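PDB 5WAB: putative beta-glucosidase from Bifidobacterium adolescentis, which hydrolyses beta-glucosidic linkages as a family 3 glycoside hydrolase, releasing sugar from the non-reducing end of its substrates. Local coordinates for residues Asn111-Arg114 / Arg120-Glu123. Numbering follows the deposited sequence.
Sequences NIKR and RCFE
K113 reaches across a buried loop to grip the backbone of C121, a polar contact between two parts of the long connection that runs from strand 102-106 to helix 129-144. Its ammonium NZ donates a hydrogen bond to C121 O at 2.8 Å, approaching with a C=O...N angle of 146° and tilted out of the carbonyl plane. A lysine suits the place because its chain is long enough to carry a charge to this carbonyl while its methylenes fill the way there. CG stands anti to the carbonyl carbon (chi1 -56°), and the chain is extended beyond it, passing alongside the C121 side chain. CG lies 3.8 Å from C121 SG, and CD is 4.0 Å from C121 CB, so a small, weakly polar cysteine packs against the aliphatic part without competing for the ammonium. The same NZ also donates to Y124 O, so two backbone carbonyls share the buried charge. The loop follows the second strand of the parallel sheet in the family 3 N-terminal domain, a TIM-barrel relative, and K113 itself centres an inverse gamma turn. With an alanine in place of K113, the carbonyl oxygens of C121 and Y124 would probably both lose this donor, and the methylenes packed against SG would be missing. The chain makes a tight turn of 3-10 type through C121 to E123, with E123 N bonded to R120 O at 3.0 Å. Across that turn R120 holds E123 side-on: NE meets OE1 at 2.8 Å and NH2 meets OE2 at 3.2 Å, both oxygens in the guanidinium plane but met from above the carboxylate plane. Arginine suits this role because NE and NH2 can serve both oxygens at once, and K153 adds a second positive partner to E123 OE2. R114 turns its guanidinium to E522 in a salt bridge.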
loop_
_atom_site.group_PDB
_atom_site.type_symbol
_atom_site.label_atom_id
_atom_site.label_comp_id
_atom_site.label_asym_id
_atom_site.label_seq_id
_atom_site.Cartn_x
_atom_site.Cartn_y
_atom_site.Cartn_z
ATOM N N ASN A 111 1.499 1.450 -5.716
ATOM C CA ASN A 111 1.015 2.666 -6.357
ATOM C C ASN A 111 0.296 3.563 -5.356
ATOM O O ASN A 111 -0.418 3.092 -4.467
ATOM C CB ASN A 111 0.082 2.339 -7.519
ATOM C CG ASN A 111 0.778 1.595 -8.637
ATOM O OD1 ASN A 111 0.485 0.431 -8.900
ATOM N ND2 ASN A 111 1.705 2.265 -9.303
ATOM N N ILE A 112 0.523 4.868 -5.490
ATOM C CA ILE A 112 -0.105 5.847 -4.616
ATOM C C ILE A 112 -1.606 5.865 -4.862
ATOM O O ILE A 112 -2.066 5.856 -6.012
ATOM C CB ILE A 112 0.514 7.232 -4.847
ATOM C CG1 ILE A 112 1.987 7.224 -4.436
ATOM C CG2 ILE A 112 -0.257 8.303 -4.100
ATOM C CD1 ILE A 112 2.212 6.829 -2.990
ATOM N N LYS A 113 -2.382 5.872 -3.777
ATOM C CA LYS A 113 -3.831 6.045 -3.855
ATOM C C LYS A 113 -4.105 7.536 -4.019
ATOM O O LYS A 113 -4.398 8.260 -3.066
ATOM C CB LYS A 113 -4.507 5.464 -2.624
ATOM C CG LYS A 113 -4.146 4.017 -2.416
ATOM C CD LYS A 113 -4.867 3.371 -1.256
ATOM C CE LYS A 113 -4.268 1.992 -1.021
ATOM N NZ LYS A 113 -4.926 1.186 0.039
ATOM N N ARG A 114 -3.949 8.004 -5.260
ATOM C CA ARG A 114 -4.212 9.402 -5.576
ATOM C C ARG A 114 -5.652 9.765 -5.261
ATOM O O ARG A 114 -5.927 10.805 -4.652
ATOM C CB ARG A 114 -3.896 9.670 -7.044
ATOM C CG ARG A 114 -4.450 10.973 -7.594
ATOM C CD ARG A 114 -4.017 11.134 -9.043
ATOM N NE ARG A 114 -4.375 12.428 -9.612
ATOM C CZ ARG A 114 -5.311 12.595 -10.539
ATOM N NH1 ARG A 114 -5.970 11.546 -11.006
ATOM N NH2 ARG A 114 -5.584 13.807 -11.005
ATOM N N ARG A 120 -7.988 -0.392 -7.913
ATOM C CA ARG A 120 -6.984 -1.273 -7.323
ATOM C C ARG A 120 -6.528 -0.829 -5.934
ATOM O O ARG A 120 -5.541 -1.370 -5.425
ATOM C CB ARG A 120 -5.752 -1.354 -8.230
ATOM C CG ARG A 120 -5.977 -1.952 -9.600
ATOM C CD ARG A 120 -6.237 -3.447 -9.582
ATOM N NE ARG A 120 -5.047 -4.250 -9.309
ATOM C CZ ARG A 120 -4.042 -4.428 -10.165
ATOM N NH1 ARG A 120 -4.059 -3.844 -11.361
ATOM N NH2 ARG A 120 -3.014 -5.197 -9.826
ATOM N N CYS A 121 -7.234 0.109 -5.293
ATOM C CA CYS A 121 -6.810 0.584 -3.975
ATOM C C CYS A 121 -6.722 -0.541 -2.946
ATOM O O CYS A 121 -5.924 -0.454 -2.003
ATOM C CB CYS A 121 -7.748 1.691 -3.479
ATOM S SG CYS A 121 -7.435 3.347 -4.181
ATOM N N PHE A 122 -7.529 -1.597 -3.098
ATOM C CA PHE A 122 -7.525 -2.683 -2.124
ATOM C C PHE A 122 -6.188 -3.415 -2.097
ATOM O O PHE A 122 -5.833 -4.003 -1.065
ATOM C CB PHE A 122 -8.660 -3.670 -2.422
ATOM C CG PHE A 122 -8.357 -4.621 -3.537
ATOM C CD1 PHE A 122 -8.479 -4.219 -4.851
ATOM C CD2 PHE A 122 -7.972 -5.921 -3.273
ATOM C CE1 PHE A 122 -8.210 -5.089 -5.883
ATOM C CE2 PHE A 122 -7.700 -6.797 -4.300
ATOM C CZ PHE A 122 -7.817 -6.379 -5.605
ATOM N N GLU A 123 -5.436 -3.356 -3.203
ATOM C CA GLU A 123 -4.175 -4.057 -3.392
ATOM C C GLU A 123 -2.963 -3.165 -3.145
ATOM O O GLU A 123 -1.830 -3.654 -3.191
ATOM C CB GLU A 123 -4.145 -4.600 -4.830
ATOM C CG GLU A 123 -3.138 -5.677 -5.187
ATOM C CD GLU A 123 -3.406 -6.225 -6.588
ATOM O OE1 GLU A 123 -4.507 -5.960 -7.110
ATOM O OE2 GLU A 123 -2.530 -6.891 -7.180
#